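Local coordinates for protein ORF14 (Streptomyces clavuligerus, PDB 2WPX) that probably acts as an acyltransferase of the tandem GNAT type, binds acetyl coenzyme A and belongs to the clavulanic acid biosynthesis pathway, at residues Ser151-Gly156 with Trp328-Ala333; Arg231-Tyr236 with Ser255-Asn260; Ala262-Gly267 with Pro297-Val302. All blocks are in the same frame, centred on the assembly; numbering follows the deposited sequence.

In the fold
From the N terminus, the chain passes the acetyl-CoA site and, still in the N-terminal GNAT region, enters strand 149-162, where contact 1 opens. It closes only on the last strand, 323-334, so contact 1 spans most of the C-terminal half. Contacts 2 and 3 are nested in that long loop, one after the other. Contact 2 shuts the base of the hairpin 234-242/247-256. Contact 3 joins strand 263-271 to strand 301-307 across helix 280-295. These two contacts touch: Ser255 and Leu265 pair through their backbones, and Lys256 packs on Tyr263 and Val299. Contact 1 lies about 27 Å from each, between centres. It ties the two GNAT halves together.

Contact 1 (Ser151-Gly156 with Trp328-Ala333); sequences SDIPAG and WVFWTA
Phe330 O takes two firm bonds and a weak one. Ser151 N donates to Phe330 O at 2.8 Å, nearly straight (173° at the hydrogen). Ser151 OG adds the weak bond, and water 1 donates to Phe330 O at 2.7 Å. Strands 149-162 and 323-334 of this tandem GNAT protein run antiparallel, but 151-156 is a break in the first, looping away through an inverse gamma turn centred on Asp152. Strand 323-334 lies between 120-127 and 149-162, an arrangement consistent with an exchange of C-terminal strands. Two waters fill in. Water 1 also donates to Ser151 O, and water 2 links Phe330 N to Ile153 O. The strand pairing resumes at Gly156 and Trp328, a hydrogen-bonded pair in which Gly156 N meets Trp328 O at 2.9 Å and Trp328 N donates back to Gly156 O.

Phe330 buries the most surface here. Its CG is anti to the carbonyl carbon (chi1 -54°), which lays the ring edge against Pro154 O, in the ring plane and 3.2 Å from Phe330 CE2. Ile153 crosses Phe330 at about a right angle, with Ile153 CG1 3.8 Å from Phe330 CD2. The Trp331 ring packs on helix 138-145, and Trp331 NE1 is hydrogen-bonded to Glu127 of strand 120-127; the side chain is about 6 Å from the bound acetyl-CoA. Beside the Gly156 pair, Ala155 CB rests 3.4 Å from Trp328 O.

Contact 2 (Arg231-Tyr236 with Ser255-Asn260); sequences RGRRAY and SKTTGN
Arg234 and Lys256 face each other as a hydrogen-bonded antiparallel pair and carry much of the buried surface, with Arg233 next. Arg234 N gives Lys256 O a straight bond of 2.8 Å (178° at the hydrogen), and Lys256 N answers to Arg234 O at 2.7 Å. Their side chains run alongside each other on the same face. Lys256 CG lies over the Arg234 guanidinium, toward its rim, 3.7 Å from Arg234 NH2. The two charged ends are not in contact and have different partners. Arg234 NH2 forms a salt bridge with Glu296. The Lys256 chain bends at chi2 and chi4, which brings NZ back to its own loop. There Lys256 NZ ties together two backbone carbonyls, Thr257 O at 2.9 Å and Asn260 O at 3.0 Å, with a weak third bond to Gly259 O.

Arg233 is extended from CG to NE and runs beside Thr257. The methyl Thr257 CG2 sits over the centre of the guanidinium, 3.4 Å from Arg233 CZ. In the guanidinium plane, Arg233 NH1 donates to Ser255 OG at 3.1 Å, bent to 136°. Arg233 NH2 pairs with Asp45 of helix 43-51. Farther along, Thr258 OG1 donates in the carbonyl plane, on a lone pair, to Gly232 O at 2.8 Å. Gly232, with positive phi, follows helix 222-230 and completes a Schellman motif. The whole forms the open base of a beta hairpin, 234-242 with 247-256, in the second GNAT half.

Contact 3 (Ala262-Gly267 with Pro297-Val302); sequences AYALQG and PEVRLV
The Tyr263 ring carries Leu301 on one face. Leu301 CD1 makes a CH-pi contact 3.9 Å from the centroid of the Tyr263 ring, 28° off the normal, and comes within 3.5 Å of Tyr263 CZ. Leu301 CB lies over the same face, toward the rim. The two side chains, paired on one face of the sheet and with like first torsions (chi1 -70° and -57°), run side by side. Elsewhere the tyrosine touches Trp160 and Ala39.

The backbones pair in parallel, Tyr263 with Leu301 and Ala264 with Val302. Ala262 O is shared by two donors. Leu301 N donates to Ala262 O at 2.9 Å, nearly along the carbonyl axis, while Arg300 N comes to Ala262 O from above the carbonyl plane, at 3.2 Å. Ala264 N then donates to Leu301 O at 2.9 Å. On the other face, Ala264 CB packs on Val299 CG1 at 4.0 Å. Arg300 turns its side chain away to a salt bridge with Asp164.

The contact pairs the N-terminal ends of the two parallel strands of a beta-alpha-beta unit, as in the GNAT fold. Helix 280-295 connects the two strands and meets Val299 through Leu293. Strand 263-271 has 247-256 as its other neighbour, and 301-307 has 149-162.

Contact 1 (Ser151-Gly156 with Trp328-Ala333)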
loop_
_atom_site.group_PDB
_atom_site.type_symbol
_atom_site.label_atom_id
_atom_site.label_comp_id
_atom_site.label_asym_id
_atom_site.label_seq_id
_atom_site.Cartn_x
_atom_site.Cartn_y
_atom_site.Cartn_z
ATOM N N SER A 151 17.690 -4.272 -1.577
ATOM C CA SER A 151 17.477 -5.664 -2.022
ATOM C C SER A 151 17.565 -5.737 -3.512
ATOM O O SER A 151 17.170 -4.816 -4.215
ATOM C CB SER A 151 16.070 -6.135 -1.644
ATOM O OG SER A 151 15.849 -6.055 -0.244
ATOM N N ASP A 152 18.032 -6.846 -4.012
ATOM C CA ASP A 152 18.065 -6.997 -5.466
ATOM C C ASP A 152 16.733 -7.531 -5.992
ATOM O O ASP A 152 16.645 -8.655 -6.436
ATOM C CB ASP A 152 19.251 -7.882 -5.916
ATOM C CG ASP A 152 19.464 -7.846 -7.450
ATOM O OD1 ASP A 152 20.239 -8.683 -7.944
ATOM O OD2 ASP A 152 18.842 -7.021 -8.184
ATOM N N ILE A 153 15.689 -6.733 -5.853
ATOM C CA ILE A 153 14.413 -7.008 -6.491
ATOM C C ILE A 153 13.873 -5.700 -7.085
ATOM O O ILE A 153 14.284 -4.596 -6.704
ATOM C CB ILE A 153 13.389 -7.628 -5.482
ATOM C CG1 ILE A 153 13.004 -6.609 -4.417
ATOM C CG2 ILE A 153 13.958 -8.950 -4.876
ATOM C CD1 ILE A 153 12.503 -7.194 -3.128
ATOM N N PRO A 154 12.964 -5.827 -8.043
ATOM C CA PRO A 154 12.308 -4.739 -8.707
ATOM C C PRO A 154 11.749 -3.811 -7.675
ATOM O O PRO A 154 10.999 -4.258 -6.816
ATOM C CB PRO A 154 11.115 -5.411 -9.364
ATOM C CG PRO A 154 11.522 -6.776 -9.594
ATOM C CD PRO A 154 12.484 -7.144 -8.510
ATOM N N ALA A 155 12.096 -2.533 -7.773
ATOM C CA ALA A 155 11.428 -1.499 -7.047
ATOM C C ALA A 155 10.013 -1.216 -7.621
ATOM O O ALA A 155 9.673 -1.648 -8.743
ATOM C CB ALA A 155 12.277 -0.229 -7.058
ATOM N N GLY A 156 9.217 -0.456 -6.861
ATOM C CA GLY A 156 7.882 -0.117 -7.316
ATOM C C GLY A 156 7.906 1.231 -8.003
ATOM O O GLY A 156 8.560 2.163 -7.534
ATOM N N TRP A 328 9.624 3.224 -5.112
ATOM C CA TRP A 328 9.454 2.529 -3.835
ATOM C C TRP A 328 10.507 1.445 -3.725
ATOM O O TRP A 328 10.323 0.391 -4.304
ATOM C CB TRP A 328 8.051 1.893 -3.765
ATOM C CG TRP A 328 7.006 2.849 -3.413
ATOM C CD1 TRP A 328 7.164 4.180 -3.218
ATOM C CD2 TRP A 328 5.597 2.576 -3.240
ATOM N NE1 TRP A 328 5.947 4.763 -2.907
ATOM C CE2 TRP A 328 4.977 3.797 -2.882
ATOM C CE3 TRP A 328 4.803 1.415 -3.332
ATOM C CZ2 TRP A 328 3.568 3.897 -2.618
ATOM C CZ3 TRP A 328 3.406 1.515 -3.047
ATOM C CH2 TRP A 328 2.815 2.732 -2.687
ATOM N N VAL A 329 11.614 1.707 -3.026
ATOM C CA VAL A 329 12.787 0.840 -3.072
ATOM C C VAL A 329 12.872 -0.071 -1.823
ATOM O O VAL A 329 12.714 0.411 -0.689
ATOM C CB VAL A 329 14.104 1.644 -3.181
ATOM C CG1 VAL A 329 15.255 0.694 -3.468
ATOM C CG2 VAL A 329 14.016 2.713 -4.198
ATOM N N PHE A 330 13.101 -1.372 -2.036
ATOM C CA PHE A 330 13.079 -2.343 -0.940
ATOM C C PHE A 330 14.439 -2.493 -0.332
ATOM O O PHE A 330 15.442 -2.730 -1.041
ATOM C CB PHE A 330 12.486 -3.683 -1.393
ATOM C CG PHE A 330 11.138 -3.521 -2.025
ATOM C CD1 PHE A 330 10.035 -3.197 -1.257
ATOM C CD2 PHE A 330 10.984 -3.587 -3.415
ATOM C CE1 PHE A 330 8.767 -2.967 -1.870
ATOM C CE2 PHE A 330 9.744 -3.355 -4.017
ATOM C CZ PHE A 330 8.641 -3.054 -3.246
ATOM N N TRP A 331 14.505 -2.288 0.981
ATOM C CA TRP A 331 15.774 -2.386 1.691
ATOM C C TRP A 331 15.642 -3.442 2.755
ATOM O O TRP A 331 14.539 -3.737 3.215
ATOM C CB TRP A 331 16.154 -1.061 2.359
ATOM C CG TRP A 331 16.590 0.169 1.464
ATOM C CD1 TRP A 331 15.835 0.843 0.574
ATOM C CD2 TRP A 331 17.845 0.833 1.486
ATOM N NE1 TRP A 331 16.517 1.913 0.050
ATOM C CE2 TRP A 331 17.771 1.914 0.575
ATOM C CE3 TRP A 331 19.050 0.605 2.169
ATOM C CZ2 TRP A 331 18.842 2.798 0.349
ATOM C CZ3 TRP A 331 20.111 1.479 1.949
ATOM C CH2 TRP A 331 19.999 2.558 1.034
ATOM N N THR A 332 16.777 -3.927 3.232
ATOM C CA THR A 332 16.798 -5.035 4.171
ATOM C C THR A 332 18.010 -4.885 5.085
ATOM O O THR A 332 19.041 -4.270 4.701
ATOM C CB THR A 332 16.870 -6.414 3.427
ATOM O OG1 THR A 332 16.864 -7.462 4.386
ATOM C CG2 THR A 332 18.192 -6.555 2.584
ATOM N N ALA A 333 17.914 -5.441 6.285
ATOM C CA ALA A 333 18.962 -5.247 7.287
ATOM C C ALA A 333 18.987 -6.425 8.238
ATOM O O ALA A 333 17.964 -7.040 8.486
ATOM C CB ALA A 333 18.706 -3.994 8.076
HETATM O O HOH W 1 15.932 -2.516 -3.670
HETATM O O HOH W 2 13.583 -2.548 -4.812
#

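Contact 2 (Arg231-Tyr236 with Ser255-Asn260)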
loop_
_atom_site.group_PDB
_atom_site.type_symbol
_atom_site.label_atom_id
_atom_site.label_comp_id
_atom_site.label_asym_id
_atom_site.label_seq_id
_atom_site.Cartn_x
_atom_site.Cartn_y
_atom_site.Cartn_z
ATOM N N ARG A 231 -10.977 -0.217 8.908
ATOM C CA ARG A 231 -10.256 0.996 8.642
ATOM C C ARG A 231 -11.119 2.038 7.888
ATOM O O ARG A 231 -10.644 3.082 7.563
ATOM C CB ARG A 231 -8.936 0.658 7.927
ATOM C CG ARG A 231 -7.963 0.032 8.956
ATOM C CD ARG A 231 -6.730 -0.631 8.319
ATOM N NE ARG A 231 -6.006 0.310 7.511
ATOM C CZ ARG A 231 -4.805 0.060 6.994
ATOM N NH1 ARG A 231 -4.192 -1.094 7.287
ATOM N NH2 ARG A 231 -4.209 0.969 6.236
ATOM N N GLY A 232 -12.394 1.762 7.682
ATOM C CA GLY A 232 -13.296 2.720 7.033
ATOM C C GLY A 232 -13.056 2.843 5.528
ATOM O O GLY A 232 -13.473 3.825 4.905
ATOM N N ARG A 233 -12.323 1.870 4.969
ATOM C CA ARG A 233 -12.041 1.837 3.543
ATOM C C ARG A 233 -13.165 1.131 2.785
ATOM O O ARG A 233 -13.646 0.071 3.200
ATOM C CB ARG A 233 -10.721 1.097 3.271
ATOM C CG ARG A 233 -9.520 1.942 3.598
ATOM C CD ARG A 233 -8.262 1.173 3.492
ATOM N NE ARG A 233 -7.115 2.054 3.711
ATOM C CZ ARG A 233 -6.500 2.677 2.712
ATOM N NH1 ARG A 233 -6.940 2.522 1.466
ATOM N NH2 ARG A 233 -5.468 3.452 2.945
ATOM N N ARG A 234 -13.512 1.708 1.644
ATOM C CA ARG A 234 -14.522 1.223 0.749
ATOM C C ARG A 234 -13.809 0.749 -0.535
ATOM O O ARG A 234 -12.798 1.343 -0.935
ATOM C CB ARG A 234 -15.273 2.479 0.333
ATOM C CG ARG A 234 -16.667 2.406 0.237
ATOM C CD ARG A 234 -17.251 3.716 0.771
ATOM N NE ARG A 234 -16.977 5.009 0.127
ATOM C CZ ARG A 234 -16.592 6.114 0.809
ATOM N NH1 ARG A 234 -16.319 6.058 2.119
ATOM N NH2 ARG A 234 -16.452 7.281 0.204
ATOM N N ALA A 235 -14.368 -0.221 -1.268
ATOM C CA ALA A 235 -13.680 -0.667 -2.483
ATOM C C ALA A 235 -14.612 -0.819 -3.680
ATOM O O ALA A 235 -15.832 -0.911 -3.516
ATOM C CB ALA A 235 -12.887 -1.959 -2.216
ATOM N N TYR A 236 -14.039 -0.790 -4.883
ATOM C CA TYR A 236 -14.847 -0.857 -6.103
ATOM C C TYR A 236 -14.200 -1.856 -7.067
ATOM O O TYR A 236 -12.984 -1.753 -7.358
ATOM C CB TYR A 236 -14.975 0.522 -6.769
ATOM C CG TYR A 236 -15.748 1.533 -5.981
ATOM C CD1 TYR A 236 -15.128 2.292 -4.951
ATOM C CD2 TYR A 236 -17.095 1.758 -6.240
ATOM C CE1 TYR A 236 -15.831 3.229 -4.231
ATOM C CE2 TYR A 236 -17.801 2.708 -5.504
ATOM C CZ TYR A 236 -17.160 3.411 -4.512
ATOM O OH TYR A 236 -17.830 4.333 -3.810
ATOM N N SER A 255 -9.689 1.387 -4.016
ATOM C CA SER A 255 -9.901 1.416 -2.601
ATOM C C SER A 255 -10.064 2.901 -2.279
ATOM O O SER A 255 -9.379 3.750 -2.845
ATOM C CB SER A 255 -8.634 0.807 -1.950
ATOM O OG SER A 255 -8.667 0.910 -0.565
ATOM N N LYS A 256 -10.983 3.245 -1.398
ATOM C CA LYS A 256 -11.242 4.671 -1.102
ATOM C C LYS A 256 -11.372 4.786 0.409
ATOM O O LYS A 256 -12.145 4.049 0.988
ATOM C CB LYS A 256 -12.563 5.087 -1.739
ATOM C CG LYS A 256 -13.119 6.415 -1.264
ATOM C CD LYS A 256 -12.571 7.516 -2.215
ATOM C CE LYS A 256 -12.393 8.895 -1.517
ATOM N NZ LYS A 256 -11.528 8.792 -0.267
ATOM N N THR A 257 -10.608 5.686 1.039
ATOM C CA THR A 257 -10.707 5.955 2.502
ATOM C C THR A 257 -11.940 6.817 2.883
ATOM O O THR A 257 -12.570 7.471 2.034
ATOM C CB THR A 257 -9.405 6.542 3.105
ATOM O OG1 THR A 257 -9.067 7.742 2.418
ATOM C CG2 THR A 257 -8.216 5.620 2.973
ATOM N N THR A 258 -12.333 6.758 4.152
ATOM C CA THR A 258 -13.371 7.635 4.635
ATOM C C THR A 258 -12.960 9.088 4.376
ATOM O O THR A 258 -13.713 9.862 3.823
ATOM C CB THR A 258 -13.699 7.394 6.139
ATOM O OG1 THR A 258 -14.289 6.111 6.304
ATOM C CG2 THR A 258 -14.727 8.428 6.666
ATOM N N GLY A 259 -11.755 9.448 4.762
ATOM C CA GLY A 259 -11.265 10.823 4.603
ATOM C C GLY A 259 -10.753 11.075 3.183
ATOM O O GLY A 259 -10.522 10.122 2.410
ATOM N N ASN A 260 -10.549 12.360 2.859
ATOM C CA ASN A 260 -9.909 12.761 1.612
ATOM C C ASN A 260 -10.773 12.435 0.410
ATOM O O ASN A 260 -10.415 11.558 -0.360
ATOM C CB ASN A 260 -8.561 12.018 1.451
ATOM C CG ASN A 260 -7.620 12.290 2.591
ATOM O OD1 ASN A 260 -6.907 11.395 3.055
ATOM N ND2 ASN A 260 -7.594 13.547 3.053
HETATM O O HOH W 3 -10.734 5.226 5.965
#

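Contact 3 (Ala262-Gly267 with Pro297-Val302)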
loop_
_atom_site.group_PDB
_atom_site.type_symbol
_atom_site.label_atom_id
_atom_site.label_comp_id
_atom_site.label_asym_id
_atom_site.label_seq_id
_atom_site.Cartn_x
_atom_site.Cartn_y
_atom_site.Cartn_z
ATOM N N ALA A 262 -11.131 13.647 -2.392
ATOM C CA ALA A 262 -10.457 13.810 -3.670
ATOM C C ALA A 262 -9.410 12.736 -3.984
ATOM O O ALA A 262 -8.807 12.770 -5.041
ATOM C CB ALA A 262 -9.769 15.243 -3.724
ATOM N N TYR A 263 -9.147 11.812 -3.079
ATOM C CA TYR A 263 -8.076 10.862 -3.341
ATOM C C TYR A 263 -8.599 9.430 -3.416
ATOM O O TYR A 263 -9.538 9.078 -2.753
ATOM C CB TYR A 263 -6.998 10.928 -2.254
ATOM C CG TYR A 263 -6.160 12.176 -2.255
ATOM C CD1 TYR A 263 -4.813 12.127 -2.646
ATOM C CD2 TYR A 263 -6.699 13.410 -1.859
ATOM C CE1 TYR A 263 -4.038 13.216 -2.637
ATOM C CE2 TYR A 263 -5.894 14.543 -1.833
ATOM C CZ TYR A 263 -4.574 14.415 -2.233
ATOM O OH TYR A 263 -3.753 15.475 -2.227
ATOM N N ALA A 264 -7.972 8.593 -4.228
ATOM C CA ALA A 264 -8.384 7.198 -4.265
ATOM C C ALA A 264 -7.193 6.355 -4.664
ATOM O O ALA A 264 -6.176 6.858 -5.149
ATOM C CB ALA A 264 -9.618 7.009 -5.197
ATOM N N LEU A 265 -7.271 5.080 -4.366
ATOM C CA LEU A 265 -6.123 4.195 -4.634
ATOM C C LEU A 265 -6.542 3.134 -5.669
ATOM O O LEU A 265 -7.545 2.472 -5.510
ATOM C CB LEU A 265 -5.604 3.619 -3.312
ATOM C CG LEU A 265 -4.398 2.696 -3.155
ATOM C CD1 LEU A 265 -4.620 1.361 -3.843
ATOM C CD2 LEU A 265 -3.075 3.351 -3.616
ATOM N N GLN A 266 -5.807 3.037 -6.771
ATOM C CA GLN A 266 -6.053 1.989 -7.761
ATOM C C GLN A 266 -5.208 0.838 -7.417
ATOM O O GLN A 266 -3.997 0.973 -7.309
ATOM C CB GLN A 266 -5.706 2.451 -9.177
ATOM C CG GLN A 266 -5.990 1.400 -10.275
ATOM C CD GLN A 266 -5.700 1.931 -11.677
ATOM O OE1 GLN A 266 -6.600 2.479 -12.326
ATOM N NE2 GLN A 266 -4.434 1.793 -12.149
ATOM N N GLY A 267 -5.830 -0.319 -7.229
ATOM C CA GLY A 267 -5.067 -1.520 -6.861
ATOM C C GLY A 267 -4.700 -2.352 -8.088
ATOM O O GLY A 267 -4.818 -1.902 -9.229
ATOM N N PRO A 297 -17.911 11.289 -6.945
ATOM C CA PRO A 297 -17.713 12.418 -7.863
ATOM C C PRO A 297 -16.514 13.310 -7.546
ATOM O O PRO A 297 -16.031 13.972 -8.437
ATOM C CB PRO A 297 -19.015 13.241 -7.720
ATOM C CG PRO A 297 -19.724 12.687 -6.468
ATOM C CD PRO A 297 -19.293 11.245 -6.410
ATOM N N GLU A 298 -16.055 13.377 -6.303
ATOM C CA GLU A 298 -15.076 14.386 -5.960
ATOM C C GLU A 298 -13.690 13.867 -6.191
ATOM O O GLU A 298 -12.742 14.612 -6.049
ATOM C CB GLU A 298 -15.208 14.807 -4.511
ATOM C CG GLU A 298 -16.315 15.799 -4.284
ATOM C CD GLU A 298 -16.575 16.035 -2.817
ATOM O OE1 GLU A 298 -17.307 15.231 -2.214
ATOM O OE2 GLU A 298 -16.078 17.031 -2.251
ATOM N N VAL A 299 -13.582 12.577 -6.528
ATOM C CA VAL A 299 -12.295 11.964 -6.800
ATOM C C VAL A 299 -11.606 12.569 -8.024
ATOM O O VAL A 299 -12.195 12.784 -9.080
ATOM C CB VAL A 299 -12.390 10.415 -6.946
ATOM C CG1 VAL A 299 -11.122 9.911 -7.491
ATOM C CG2 VAL A 299 -12.664 9.769 -5.607
ATOM N N ARG A 300 -10.330 12.876 -7.861
ATOM C CA ARG A 300 -9.663 13.756 -8.798
ATOM C C ARG A 300 -8.264 13.210 -8.909
ATOM O O ARG A 300 -7.627 13.299 -9.993
ATOM C CB ARG A 300 -9.646 15.163 -8.206
ATOM C CG ARG A 300 -10.484 16.252 -8.863
ATOM C CD ARG A 300 -11.801 15.861 -9.523
ATOM N NE ARG A 300 -11.876 16.519 -10.829
ATOM C CZ ARG A 300 -12.176 15.891 -11.971
ATOM N NH1 ARG A 300 -12.509 14.596 -11.964
ATOM N NH2 ARG A 300 -12.179 16.562 -13.123
ATOM N N LEU A 301 -7.771 12.649 -7.786
ATOM C CA LEU A 301 -6.379 12.153 -7.738
ATOM C C LEU A 301 -6.285 10.690 -7.412
ATOM O O LEU A 301 -6.760 10.226 -6.348
ATOM C CB LEU A 301 -5.515 12.953 -6.748
ATOM C CG LEU A 301 -5.400 14.477 -6.938
ATOM C CD1 LEU A 301 -4.830 15.158 -5.648
ATOM C CD2 LEU A 301 -4.483 14.762 -8.083
ATOM N N VAL A 302 -5.673 9.926 -8.314
ATOM C CA VAL A 302 -5.693 8.492 -8.176
ATOM C C VAL A 302 -4.264 8.010 -8.199
ATOM O O VAL A 302 -3.470 8.408 -9.045
ATOM C CB VAL A 302 -6.514 7.845 -9.301
ATOM C CG1 VAL A 302 -6.555 6.316 -9.125
ATOM C CG2 VAL A 302 -7.896 8.427 -9.327
#